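PDB 2WTB: fatty acid multifunctional protein (atmfp2) from Arabidopsis thaliana, which carries out successive steps of peroxisomal fatty acid beta-oxidation during seed germination, combining enoyl-CoA hydratase and 3-hydroxyacyl-CoA dehydrogenase activities in one chain. Local coordinates for residues V56-K61 / E192-A197; V158-A163 / E229-A234; V173-G178 / D185-P190; V488-G491 / F496-N499; G646-V649 / D653-I656. All coordinates share one frame; numbering follows the deposited sequence.

Interaction 1 of 5, residues V56-K61 / E192-A197; sequences VITGAK and ELVTTA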
loop_
_atom_site.group_PDB
_atom_site.type_symbol
_atom_site.label_atom_id
_atom_site.label_comp_id
_atom_site.label_asym_id
_atom_site.label_seq_id
_atom_site.Cartn_x
_atom_site.Cartn_y
_atom_site.Cartn_z
ATOM N N VAL A 56 29.318 -19.461 -10.333
ATOM C CA VAL A 56 28.943 -18.132 -9.885
ATOM C C VAL A 56 27.564 -17.811 -10.443
ATOM O O VAL A 56 27.252 -18.168 -11.577
ATOM C CB VAL A 56 29.966 -17.072 -10.339
ATOM C CG1 VAL A 56 29.437 -15.669 -10.083
ATOM C CG2 VAL A 56 31.294 -17.288 -9.626
ATOM N N ILE A 57 26.730 -17.163 -9.638
ATOM C CA ILE A 57 25.388 -16.804 -10.075
ATOM C C ILE A 57 25.185 -15.297 -10.015
ATOM O O ILE A 57 25.537 -14.648 -9.029
ATOM C CB ILE A 57 24.302 -17.481 -9.220
ATOM C CG1 ILE A 57 24.523 -18.995 -9.149
ATOM C CG2 ILE A 57 22.916 -17.151 -9.772
ATOM C CD1 ILE A 57 23.453 -19.737 -8.344
ATOM N N THR A 58 24.617 -14.742 -11.078
ATOM C CA THR A 58 24.330 -13.317 -11.127
ATOM C C THR A 58 23.113 -13.061 -12.006
ATOM O O THR A 58 22.670 -13.947 -12.736
ATOM C CB THR A 58 25.536 -12.518 -11.652
ATOM O OG1 THR A 58 25.225 -11.121 -11.652
ATOM C CG2 THR A 58 25.895 -12.961 -13.059
ATOM N N GLY A 59 22.569 -11.852 -11.923
ATOM C CA GLY A 59 21.398 -11.495 -12.703
ATOM C C GLY A 59 21.735 -10.602 -13.881
ATOM O O GLY A 59 22.833 -10.052 -13.962
ATOM N N ALA A 60 20.785 -10.457 -14.799
ATOM C CA ALA A 60 20.981 -9.613 -15.972
ATOM C C ALA A 60 20.602 -8.165 -15.686
ATOM O O ALA A 60 19.749 -7.888 -14.842
ATOM C CB ALA A 60 20.178 -10.146 -17.147
ATOM N N LYS A 61 21.248 -7.243 -16.390
ATOM C CA LYS A 61 20.912 -5.827 -16.290
ATOM C C LYS A 61 21.009 -5.298 -14.860
ATOM O O LYS A 61 20.091 -4.639 -14.371
ATOM C CB LYS A 61 19.509 -5.579 -16.849
ATOM C CG LYS A 61 19.367 -5.893 -18.330
ATOM C CD LYS A 61 17.907 -6.086 -18.717
ATOM C CE LYS A 61 17.052 -4.901 -18.291
ATOM N NZ LYS A 61 15.600 -5.136 -18.535
ATOM N N GLU A 192 33.091 -4.717 -10.561
ATOM C CA GLU A 192 34.014 -5.733 -10.065
ATOM C C GLU A 192 33.256 -6.928 -9.499
ATOM O O GLU A 192 33.854 -7.918 -9.086
ATOM C CB GLU A 192 34.939 -5.143 -9.001
ATOM C CG GLU A 192 35.774 -3.969 -9.493
ATOM C CD GLU A 192 36.755 -3.472 -8.449
ATOM O OE1 GLU A 192 36.970 -4.185 -7.446
ATOM O OE2 GLU A 192 37.313 -2.370 -8.631
ATOM N N LEU A 193 31.931 -6.823 -9.506
ATOM C CA LEU A 193 31.045 -7.827 -8.921
ATOM C C LEU A 193 31.383 -9.262 -9.332
ATOM O O LEU A 193 31.749 -10.086 -8.492
ATOM C CB LEU A 193 29.600 -7.509 -9.297
ATOM C CG LEU A 193 28.496 -7.962 -8.352
ATOM C CD1 LEU A 193 28.696 -7.352 -6.978
ATOM C CD2 LEU A 193 27.151 -7.561 -8.928
ATOM N N VAL A 194 31.254 -9.555 -10.620
ATOM C CA VAL A 194 31.470 -10.910 -11.126
ATOM C C VAL A 194 32.928 -11.355 -11.036
ATOM O O VAL A 194 33.212 -12.516 -10.744
ATOM C CB VAL A 194 30.967 -11.054 -12.573
ATOM C CG1 VAL A 194 31.432 -12.368 -13.177
ATOM C CG2 VAL A 194 29.453 -10.948 -12.608
ATOM N N THR A 195 33.848 -10.430 -11.283
ATOM C CA THR A 195 35.273 -10.720 -11.160
ATOM C C THR A 195 35.621 -11.134 -9.735
ATOM O O THR A 195 36.319 -12.124 -9.513
ATOM C CB THR A 195 36.135 -9.504 -11.552
ATOM O OG1 THR A 195 36.186 -9.394 -12.978
ATOM C CG2 THR A 195 37.546 -9.659 -11.019
ATOM N N THR A 196 35.133 -10.366 -8.769
ATOM C CA THR A 196 35.352 -10.682 -7.366
ATOM C C THR A 196 34.758 -12.046 -7.026
ATOM O O THR A 196 35.375 -12.841 -6.320
ATOM C CB THR A 196 34.740 -9.609 -6.447
ATOM O OG1 THR A 196 35.378 -8.347 -6.690
ATOM C CG2 THR A 196 34.924 -9.987 -4.984
ATOM N N ALA A 197 33.569 -12.320 -7.549
ATOM C CA ALA A 197 32.876 -13.566 -7.237
ATOM C C ALA A 197 33.629 -14.797 -7.735
ATOM O O ALA A 197 33.778 -15.777 -7.001
ATOM C CB ALA A 197 31.455 -13.545 -7.783
#

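Interaction 2 of 5, residues V158-A163 / E229-A234; sequences VGLTKA and EILTFA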
loop_
_atom_site.group_PDB
_atom_site.type_symbol
_atom_site.label_atom_id
_atom_site.label_comp_id
_atom_site.label_asym_id
_atom_site.label_seq_id
_atom_site.Cartn_x
_atom_site.Cartn_y
_atom_site.Cartn_z
ATOM N N VAL A 158 22.300 -14.062 9.844
ATOM C CA VAL A 158 22.232 -12.719 10.407
ATOM C C VAL A 158 21.836 -12.716 11.875
ATOM O O VAL A 158 21.899 -11.681 12.537
ATOM C CB VAL A 158 21.243 -11.827 9.632
ATOM C CG1 VAL A 158 21.508 -11.918 8.137
ATOM C CG2 VAL A 158 19.810 -12.219 9.953
ATOM N N GLY A 159 21.430 -13.876 12.380
ATOM C CA GLY A 159 20.966 -13.988 13.749
ATOM C C GLY A 159 19.454 -14.095 13.805
ATOM O O GLY A 159 18.765 -13.725 12.855
ATOM N N LEU A 160 18.937 -14.602 14.920
ATOM C CA LEU A 160 17.499 -14.793 15.077
ATOM C C LEU A 160 16.762 -13.469 15.261
ATOM O O LEU A 160 15.684 -13.268 14.705
ATOM C CB LEU A 160 17.206 -15.718 16.259
ATOM C CG LEU A 160 15.732 -16.089 16.431
ATOM C CD1 LEU A 160 15.201 -16.742 15.163
ATOM C CD2 LEU A 160 15.528 -16.993 17.640
ATOM N N THR A 161 17.347 -12.570 16.047
ATOM C CA THR A 161 16.720 -11.287 16.344
ATOM C C THR A 161 16.520 -10.445 15.086
ATOM O O THR A 161 15.450 -9.870 14.874
ATOM C CB THR A 161 17.542 -10.486 17.370
ATOM O OG1 THR A 161 17.692 -11.256 18.570
ATOM C CG2 THR A 161 16.852 -9.173 17.698
ATOM N N LYS A 162 17.553 -10.375 14.252
ATOM C CA LYS A 162 17.481 -9.597 13.022
ATOM C C LYS A 162 16.603 -10.288 11.990
ATOM O O LYS A 162 15.787 -9.647 11.327
ATOM C CB LYS A 162 18.875 -9.364 12.444
ATOM C CG LYS A 162 18.892 -8.387 11.287
ATOM C CD LYS A 162 18.241 -7.075 11.689
ATOM C CE LYS A 162 18.362 -6.030 10.592
ATOM N NZ LYS A 162 17.706 -4.747 10.985
ATOM N N ALA A 163 16.778 -11.599 11.854
ATOM C CA ALA A 163 15.982 -12.380 10.919
ATOM C C ALA A 163 14.499 -12.185 11.207
ATOM O O ALA A 163 13.700 -11.978 10.292
ATOM C CB ALA A 163 16.351 -13.851 11.008
ATOM N N GLU A 229 12.651 -18.525 23.934
ATOM C CA GLU A 229 12.197 -17.319 24.611
ATOM C C GLU A 229 11.954 -16.204 23.597
ATOM O O GLU A 229 10.989 -15.447 23.702
ATOM C CB GLU A 229 13.233 -16.878 25.646
ATOM C CG GLU A 229 12.737 -15.832 26.627
ATOM C CD GLU A 229 13.739 -15.557 27.732
ATOM O OE1 GLU A 229 14.897 -16.010 27.609
ATOM O OE2 GLU A 229 13.368 -14.892 28.722
ATOM N N ILE A 230 12.839 -16.118 22.609
ATOM C CA ILE A 230 12.735 -15.113 21.561
ATOM C C ILE A 230 11.573 -15.422 20.621
ATOM O O ILE A 230 10.839 -14.524 20.208
ATOM C CB ILE A 230 14.044 -15.019 20.753
ATOM C CG1 ILE A 230 15.148 -14.400 21.612
ATOM C CG2 ILE A 230 13.837 -14.202 19.497
ATOM C CD1 ILE A 230 16.527 -14.537 21.022
ATOM N N LEU A 231 11.408 -16.701 20.293
ATOM C CA LEU A 231 10.332 -17.140 19.411
ATOM C C LEU A 231 8.967 -16.998 20.078
ATOM O O LEU A 231 8.008 -16.530 19.464
ATOM C CB LEU A 231 10.562 -18.588 18.968
ATOM C CG LEU A 231 11.619 -18.789 17.878
ATOM C CD1 LEU A 231 12.145 -20.217 17.877
ATOM C CD2 LEU A 231 11.058 -18.415 16.515
ATOM N N THR A 232 8.882 -17.411 21.336
ATOM C CA THR A 232 7.651 -17.256 22.097
ATOM C C THR A 232 7.237 -15.789 22.129
ATOM O O THR A 232 6.109 -15.443 21.777
ATOM C CB THR A 232 7.806 -17.793 23.533
ATOM O OG1 THR A 232 7.673 -19.220 23.525
ATOM C CG2 THR A 232 6.746 -17.196 24.446
ATOM N N PHE A 233 8.162 -14.927 22.541
ATOM C CA PHE A 233 7.898 -13.496 22.607
ATOM C C PHE A 233 7.300 -12.986 21.298
ATOM O O PHE A 233 6.223 -12.388 21.294
ATOM C CB PHE A 233 9.183 -12.733 22.937
ATOM C CG PHE A 233 9.006 -11.241 22.996
ATOM C CD1 PHE A 233 8.715 -10.612 24.194
ATOM C CD2 PHE A 233 9.134 -10.467 21.854
ATOM C CE1 PHE A 233 8.553 -9.242 24.253
ATOM C CE2 PHE A 233 8.973 -9.096 21.907
ATOM C CZ PHE A 233 8.682 -8.483 23.108
ATOM N N ALA A 234 8.006 -13.230 20.195
ATOM C CA ALA A 234 7.553 -12.808 18.871
ATOM C C ALA A 234 6.112 -13.229 18.606
ATOM O O ALA A 234 5.262 -12.395 18.303
ATOM C CB ALA A 234 8.472 -13.363 17.796
#

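Interaction 3 of 5, residues V173-G178 / D185-P190; sequences VKAEEG and DAVVPP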
loop_
_atom_site.group_PDB
_atom_site.type_symbol
_atom_site.label_atom_id
_atom_site.label_comp_id
_atom_site.label_asym_id
_atom_site.label_seq_id
_atom_site.Cartn_x
_atom_site.Cartn_y
_atom_site.Cartn_z
ATOM N N VAL A 173 17.010 -4.624 3.525
ATOM C CA VAL A 173 18.196 -4.019 4.120
ATOM C C VAL A 173 19.263 -3.786 3.048
ATOM O O VAL A 173 19.391 -4.571 2.110
ATOM C CB VAL A 173 18.772 -4.895 5.252
ATOM C CG1 VAL A 173 19.349 -6.187 4.692
ATOM C CG2 VAL A 173 19.831 -4.134 6.025
ATOM N N LYS A 174 20.017 -2.699 3.181
ATOM C CA LYS A 174 21.051 -2.372 2.204
ATOM C C LYS A 174 22.253 -3.303 2.331
ATOM O O LYS A 174 22.471 -3.916 3.375
ATOM C CB LYS A 174 21.485 -0.912 2.336
ATOM C CG LYS A 174 20.396 0.085 1.980
ATOM C CD LYS A 174 19.828 -0.195 0.599
ATOM C CE LYS A 174 18.706 0.773 0.255
ATOM N NZ LYS A 174 17.542 0.621 1.171
ATOM N N ALA A 175 23.028 -3.406 1.255
ATOM C CA ALA A 175 24.171 -4.311 1.221
ATOM C C ALA A 175 25.160 -4.021 2.347
ATOM O O ALA A 175 25.667 -4.945 2.986
ATOM C CB ALA A 175 24.865 -4.243 -0.133
ATOM N N GLU A 176 25.426 -2.740 2.584
ATOM C CA GLU A 176 26.363 -2.327 3.625
ATOM C C GLU A 176 26.004 -2.935 4.976
ATOM O O GLU A 176 26.815 -3.632 5.587
ATOM C CB GLU A 176 26.423 -0.800 3.734
ATOM C CG GLU A 176 27.269 -0.122 2.664
ATOM C CD GLU A 176 26.535 0.053 1.346
ATOM O OE1 GLU A 176 25.286 0.001 1.343
ATOM O OE2 GLU A 176 27.209 0.251 0.314
ATOM N N GLU A 177 24.789 -2.667 5.441
ATOM C CA GLU A 177 24.327 -3.227 6.705
ATOM C C GLU A 177 24.336 -4.749 6.639
ATOM O O GLU A 177 24.650 -5.420 7.622
ATOM C CB GLU A 177 22.927 -2.717 7.053
ATOM C CG GLU A 177 22.394 -3.243 8.376
ATOM C CD GLU A 177 21.057 -2.639 8.757
ATOM O OE1 GLU A 177 20.613 -1.687 8.079
ATOM O OE2 GLU A 177 20.449 -3.116 9.738
ATOM N N GLY A 178 23.992 -5.288 5.474
ATOM C CA GLY A 178 24.002 -6.726 5.268
ATOM C C GLY A 178 25.391 -7.308 5.440
ATOM O O GLY A 178 25.552 -8.422 5.939
ATOM N N ASP A 185 29.202 -11.143 2.175
ATOM C CA ASP A 185 30.606 -11.402 2.489
ATOM C C ASP A 185 31.545 -10.280 2.055
ATOM O O ASP A 185 32.612 -10.100 2.637
ATOM C CB ASP A 185 31.054 -12.721 1.862
ATOM C CG ASP A 185 30.428 -13.926 2.532
ATOM O OD1 ASP A 185 30.491 -14.014 3.775
ATOM O OD2 ASP A 185 29.877 -14.785 1.815
ATOM N N ALA A 186 31.153 -9.532 1.028
ATOM C CA ALA A 186 31.993 -8.454 0.514
ATOM C C ALA A 186 31.198 -7.460 -0.325
ATOM O O ALA A 186 30.290 -7.843 -1.065
ATOM C CB ALA A 186 33.153 -9.023 -0.296
ATOM N N VAL A 187 31.546 -6.183 -0.203
ATOM C CA VAL A 187 30.912 -5.134 -0.994
ATOM C C VAL A 187 31.918 -4.507 -1.953
ATOM O O VAL A 187 32.894 -3.889 -1.529
ATOM C CB VAL A 187 30.311 -4.028 -0.105
ATOM C CG1 VAL A 187 29.738 -2.912 -0.969
ATOM C CG2 VAL A 187 29.240 -4.600 0.806
ATOM N N VAL A 188 31.679 -4.672 -3.248
ATOM C CA VAL A 188 32.560 -4.115 -4.266
ATOM C C VAL A 188 31.740 -3.340 -5.288
ATOM O O VAL A 188 30.520 -3.498 -5.351
ATOM C CB VAL A 188 33.352 -5.222 -4.988
ATOM C CG1 VAL A 188 34.253 -5.952 -4.008
ATOM C CG2 VAL A 188 32.402 -6.196 -5.676
ATOM N N PRO A 189 32.410 -2.489 -6.084
ATOM C CA PRO A 189 31.752 -1.734 -7.155
ATOM C C PRO A 189 31.090 -2.667 -8.162
ATOM O O PRO A 189 31.602 -3.759 -8.410
ATOM C CB PRO A 189 32.915 -0.992 -7.821
ATOM C CG PRO A 189 33.951 -0.888 -6.764
ATOM C CD PRO A 189 33.838 -2.148 -5.966
ATOM N N PRO A 190 29.966 -2.236 -8.747
ATOM C CA PRO A 190 29.189 -3.063 -9.678
ATOM C C PRO A 190 30.057 -3.664 -10.778
ATOM O O PRO A 190 29.759 -4.752 -11.272
ATOM C CB PRO A 190 28.199 -2.064 -10.284
ATOM C CG PRO A 190 28.056 -1.001 -9.252
ATOM C CD PRO A 190 29.396 -0.886 -8.589
#

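Interaction 4 of 5, residues V488-G491 / F496-N499; sequences VVVG and FAVN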
loop_
_atom_site.group_PDB
_atom_site.type_symbol
_atom_site.label_atom_id
_atom_site.label_comp_id
_atom_site.label_asym_id
_atom_site.label_seq_id
_atom_site.Cartn_x
_atom_site.Cartn_y
_atom_site.Cartn_z
ATOM N N VAL A 488 -6.188 7.044 -7.938
ATOM C CA VAL A 488 -7.359 6.459 -8.572
ATOM C C VAL A 488 -8.072 7.556 -9.353
ATOM O O VAL A 488 -8.202 8.683 -8.875
ATOM C CB VAL A 488 -8.325 5.824 -7.552
ATOM C CG1 VAL A 488 -7.752 4.522 -7.025
ATOM C CG2 VAL A 488 -8.616 6.790 -6.416
ATOM N N VAL A 489 -8.514 7.233 -10.564
ATOM C CA VAL A 489 -9.209 8.204 -11.400
ATOM C C VAL A 489 -10.715 8.064 -11.238
ATOM O O VAL A 489 -11.322 7.130 -11.759
ATOM C CB VAL A 489 -8.830 8.053 -12.888
ATOM C CG1 VAL A 489 -9.641 9.014 -13.740
ATOM C CG2 VAL A 489 -7.338 8.288 -13.083
ATOM N N VAL A 490 -11.317 8.999 -10.512
ATOM C CA VAL A 490 -12.746 8.937 -10.234
ATOM C C VAL A 490 -13.511 10.029 -10.974
ATOM O O VAL A 490 -12.921 10.997 -11.457
ATOM C CB VAL A 490 -13.036 9.027 -8.719
ATOM C CG1 VAL A 490 -12.342 7.893 -7.983
ATOM C CG2 VAL A 490 -12.599 10.377 -8.165
ATOM N N GLY A 491 -14.829 9.861 -11.060
ATOM C CA GLY A 491 -15.676 10.792 -11.782
ATOM C C GLY A 491 -16.202 11.909 -10.906
ATOM O O GLY A 491 -16.150 11.826 -9.679
ATOM N N PHE A 496 -17.153 12.350 -4.724
ATOM C CA PHE A 496 -16.347 11.507 -5.601
ATOM C C PHE A 496 -16.488 10.019 -5.270
ATOM O O PHE A 496 -17.559 9.438 -5.443
ATOM C CB PHE A 496 -14.879 11.933 -5.552
ATOM C CG PHE A 496 -14.679 13.420 -5.596
ATOM C CD1 PHE A 496 -15.344 14.194 -6.534
ATOM C CD2 PHE A 496 -13.823 14.045 -4.706
ATOM C CE1 PHE A 496 -15.163 15.564 -6.579
ATOM C CE2 PHE A 496 -13.637 15.417 -4.746
ATOM C CZ PHE A 496 -14.309 16.177 -5.684
ATOM N N ALA A 497 -15.408 9.411 -4.789
ATOM C CA ALA A 497 -15.415 7.983 -4.474
ATOM C C ALA A 497 -15.233 7.696 -2.985
ATOM O O ALA A 497 -16.084 7.068 -2.361
ATOM C CB ALA A 497 -14.353 7.254 -5.282
ATOM N N VAL A 498 -14.120 8.159 -2.425
ATOM C CA VAL A 498 -13.756 7.839 -1.046
ATOM C C VAL A 498 -14.771 8.341 -0.018
ATOM O O VAL A 498 -15.349 7.553 0.728
ATOM C CB VAL A 498 -12.363 8.392 -0.693
ATOM C CG1 VAL A 498 -12.018 8.073 0.752
ATOM C CG2 VAL A 498 -11.317 7.823 -1.638
ATOM N N ASN A 499 -14.978 9.653 0.022
ATOM C CA ASN A 499 -15.895 10.249 0.986
ATOM C C ASN A 499 -17.348 9.833 0.784
ATOM O O ASN A 499 -18.069 9.602 1.749
ATOM C CB ASN A 499 -15.772 11.773 0.975
ATOM C CG ASN A 499 -14.466 12.251 1.571
ATOM O OD1 ASN A 499 -14.152 13.441 1.536
ATOM N ND2 ASN A 499 -13.695 11.322 2.125
#

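Interaction 5 of 5, residues G646-V649 / D653-I656; sequences GIAV and DLDI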
loop_
_atom_site.group_PDB
_atom_site.type_symbol
_atom_site.label_atom_id
_atom_site.label_comp_id
_atom_site.label_asym_id
_atom_site.label_seq_id
_atom_site.Cartn_x
_atom_site.Cartn_y
_atom_site.Cartn_z
ATOM N N GLY A 646 -20.607 4.341 -12.898
ATOM C CA GLY A 646 -19.410 4.549 -13.689
ATOM C C GLY A 646 -18.446 5.530 -13.048
ATOM O O GLY A 646 -17.435 5.895 -13.646
ATOM N N ILE A 647 -18.759 5.959 -11.829
ATOM C CA ILE A 647 -17.894 6.886 -11.111
ATOM C C ILE A 647 -16.514 6.276 -10.913
ATOM O O ILE A 647 -15.500 6.968 -10.993
ATOM C CB ILE A 647 -18.486 7.273 -9.748
ATOM C CG1 ILE A 647 -19.810 8.012 -9.943
ATOM C CG2 ILE A 647 -17.509 8.139 -8.966
ATOM C CD1 ILE A 647 -19.662 9.335 -10.658
ATOM N N ALA A 648 -16.485 4.973 -10.654
ATOM C CA ALA A 648 -15.230 4.244 -10.521
ATOM C C ALA A 648 -15.029 3.344 -11.729
ATOM O O ALA A 648 -15.976 2.725 -12.218
ATOM C CB ALA A 648 -15.219 3.429 -9.244
ATOM N N VAL A 649 -13.793 3.278 -12.206
ATOM C CA VAL A 649 -13.474 2.525 -13.412
ATOM C C VAL A 649 -13.713 1.033 -13.234
ATOM O O VAL A 649 -14.265 0.373 -14.112
ATOM C CB VAL A 649 -12.010 2.739 -13.830
ATOM C CG1 VAL A 649 -11.588 1.694 -14.853
ATOM C CG2 VAL A 649 -11.815 4.146 -14.367
ATOM N N ASP A 653 -10.575 -0.730 -7.963
ATOM C CA ASP A 653 -10.214 0.636 -7.600
ATOM C C ASP A 653 -10.912 1.058 -6.307
ATOM O O ASP A 653 -10.319 1.722 -5.456
ATOM C CB ASP A 653 -10.542 1.614 -8.727
ATOM C CG ASP A 653 -9.506 1.594 -9.844
ATOM O OD1 ASP A 653 -8.406 1.034 -9.640
ATOM O OD2 ASP A 653 -9.793 2.148 -10.927
ATOM N N LEU A 654 -12.174 0.664 -6.166
ATOM C CA LEU A 654 -12.926 0.930 -4.945
ATOM C C LEU A 654 -12.266 0.259 -3.740
ATOM O O LEU A 654 -12.236 0.820 -2.644
ATOM C CB LEU A 654 -14.369 0.454 -5.092
ATOM C CG LEU A 654 -15.242 1.252 -6.062
ATOM C CD1 LEU A 654 -16.689 0.800 -5.958
ATOM C CD2 LEU A 654 -15.122 2.742 -5.785
ATOM N N ASP A 655 -11.735 -0.942 -3.954
ATOM C CA ASP A 655 -11.034 -1.673 -2.903
ATOM C C ASP A 655 -9.855 -0.866 -2.372
ATOM O O ASP A 655 -9.794 -0.559 -1.180
ATOM C CB ASP A 655 -10.555 -3.032 -3.419
ATOM C CG ASP A 655 -11.701 -3.987 -3.698
ATOM O OD1 ASP A 655 -12.756 -3.854 -3.044
ATOM O OD2 ASP A 655 -11.548 -4.874 -4.565
ATOM N N ILE A 656 -8.925 -0.524 -3.261
ATOM C CA ILE A 656 -7.763 0.280 -2.893
ATOM C C ILE A 656 -8.179 1.600 -2.252
ATOM O O ILE A 656 -7.548 2.063 -1.301
ATOM C CB ILE A 656 -6.845 0.561 -4.110
ATOM C CG1 ILE A 656 -5.718 -0.469 -4.181
ATOM C CG2 ILE A 656 -6.225 1.944 -4.009
ATOM C CD1 ILE A 656 -6.183 -1.893 -4.103
#

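Interaction 1 of 5, residues V56-K61 / E192-A197
V56 on strand 54-59 meets A197 on helix 193-205 through both of its methyl branches. Its CB lies on the face of the sheet that looks at the helix, and the side chain forks there. CG1 stands anti to the backbone N (chi1 170°) and comes to 3.7 Å from CB of A197. CG2 of V56, beside the backbone N, lies against the backbone of the same residue, 3.9 Å from A197 C. The alanine methyl thus faces the valine fork, and its small size lets the helix backbone come close, with CA of V56 and CA of A197 6.6 Å apart.

One step along this face of the strand, CG2 of T58 touches CG2 of V194 at 4.1 Å, the two side chains crossing at about a right angle. The threonine turns its methyl to the helix, while its OG1 hydrogen-bonds to A108 O on the next strand of the sheet. No hydrogen bond joins 56-61 to 192-197. Beta-branched residues suit the strand and alanine the near side of the helix, and this helix-on-sheet contact of the crotonase-type domain probably rests on dispersion and on keeping water from the methyl groups.

Interaction 2 of 5, residues V158-A163 / E229-A234
Apolar packing carries this contact, and L160 and I230 do most of it. The two side chains reach toward each other tip to tip from helices 160-169 and 224-241. CD2 of L160 lies 3.8 Å from CG2 of I230 and 4.0 Å from its CB, and CG of L160 follows at 4.1 Å from CG2 of I230. In I230 the branch that faces L160 is CG2, anti to the backbone N, while CG1 lies beside the backbone N and its CD1 turns to T161. L160 likewise extends with CG opposite its backbone N (chi1 -175°). A looser apolar touch joins CD2 of L160 to CG of L231, 4.3 Å away, so that the leucine methyl meets two consecutive residues of the longer helix.

The one polar group to take part is the hydroxyl of T161, whose OG1 stands 4.3 Å from CD1 of I230. This is a loose, non-bonding approach at the solvent-exposed border, where a threonine's hydroxyl can also face solvent.

G159 separates helices 150-158 and 160-169 and is the N-cap of the latter; its positive phi (104°) calls for glycine. Helix 150-158 touches L160 through P155. Helix 247-260 adds I255 and I259 against L160, while P222 packs on both L160 and I230.

Interaction 3 of 5, residues V173-G178 / D185-P190
A short helical connection between two sheets of the hydratase/isomerase-type domain brings A175 and E176 against V187. Strand 173-174 belongs to a small three-stranded sheet, helix 175-181 follows it directly, and strand 186-187 is the edge strand of the larger six-stranded sheet. V187 faces the first turn of the helix and divides its two methyls between two neighbours. CG2 of V187, anti to the carbonyl carbon, takes the alanine: it is 4.2 Å from the carbonyl O of A175 and 4.5 Å from its CB. CG1 of V187, anti to the backbone N (chi1 176°), meets the glutamate, with OE2 of E176 4.2 Å away.

The glutamate gets there by folding back. Its CB leaves the helix away from the strand, and a bend at chi2 (81°) swings the carboxylate round toward V187. This is a loose contact between a carboxylate oxygen and a methyl, as befits an exposed residue whose charge can stay near solvent. A175, by contrast, is buried; its small methyl suits the close passage of helix and strand, CA of E176 being 7.1 Å from CA of V187.

K174 is at the N-cap position of this helix, and G178 N bonds to K174 O at 2.9 Å. Backbone hydrogen bonds between A186 and both R127 and S129 tie the edge strand to strand 126-129. A short helix thus links a strand of the small sheet to the edge strand of the main sheet, within the crotonase-type domain.

Interaction 4 of 5, residues V488-G491 / F496-N499
V490 and F496 cross at about a right angle, and the valine straddles F496 and A497 with its two methyls. CG2 of V490 lies 3.8 Å from CB of F496, at the root of the aromatic side chain. CG1 of V490 instead meets CB of A497 at 3.4 Å, a close approach between methyls. The fork is set by chi1 of -59°, which places CG1 beside the backbone N and CG2 between the backbone N and the carbonyl carbon, so that these two consecutive residues are each given one branch.

The phenyl ring lies obliquely to V490 CG2 and to the carbonyl of G491, CD1 of F496 being 4.0 Å from O of G491. Elsewhere the ring of F496 packs edge-to-face with H449 and touches V463 of strand 459-464.

F496 itself has a positive phi (46°), uncommon for a residue with a side chain, as the chain approaches helix 498-514. OE2 of E461 accepts hydrogen bonds from A497 N and V498 N, just before and at the start of that helix.

Between 488-491 and 496-499 themselves no hydrogen bond forms. Valine, alanine and the phenylalanine CB supply a buried apolar seam between the last strand of the NAD-binding sheet and the following helical region, a contact made by hydrocarbon alone beside amides that E461 serves.

Interaction 5 of 5, residues G646-V649 / D653-I656
With chi1 at -69°, L654 sends its side chain out from helix 651-662 toward A648, CG standing anti to the carbonyl carbon. A chi2 of -172° puts CD1 anti to CA and turns the other branch, CD2 of L654, to 3.5 Å from CB of A648. CG of L654 follows at 3.9 Å from CB of A648. The alanine turns its methyl toward the helix, and a residue this small fits where the loop runs close, CA of A648 being 6.8 Å from CA of D653.

D653 is brought up by a similar first torsion (chi1 -79°), which sets its carboxylate beside V649. OD2 of D653 comes to 3.7 Å from CB of V649, a contact between a carboxylate oxygen and a hydrocarbon. That oxygen finds its polar partner in K650, with which it forms a salt bridge; the charge is thereby probably balanced within a buried setting. V649 meanwhile packs against V299 and P300.

V642 of the preceding helix touches both A648 and L654, so the apolar pair is extended by the helix from which the loop has just come, and M501 of helix 498-514 adds to the cover of L654.

G646 ends helix 624-644 in a Schellman motif, its positive phi suiting glycine. The contact thus belongs to a Schellman-terminated helix, a short loop and the next helix, packed together in the dehydrogenase region.

In the fold
The five contacts fall into two groups on opposite sides of the chain's centre. Interactions 1, 2 and 3 come first along the sequence. Interaction 3 is nested inside the loops closed by the other two, which themselves cross. Interactions 1 and 3 have centres 13 Å apart, reach the same six-stranded sheet and touch where V188 packs on L193 and T196; interaction 2 meets interaction 3 through a long, weak ion pair between K162 and E177. Interactions 4 and 5 follow, centres 7 Å apart, with G491 N probably hydrogen-bonded to I647 O. Centres of the two groups lie 41 to 47 Å apart, matching the separate hydratase/isomerase and dehydrogenase regions of this multifunctional enzyme.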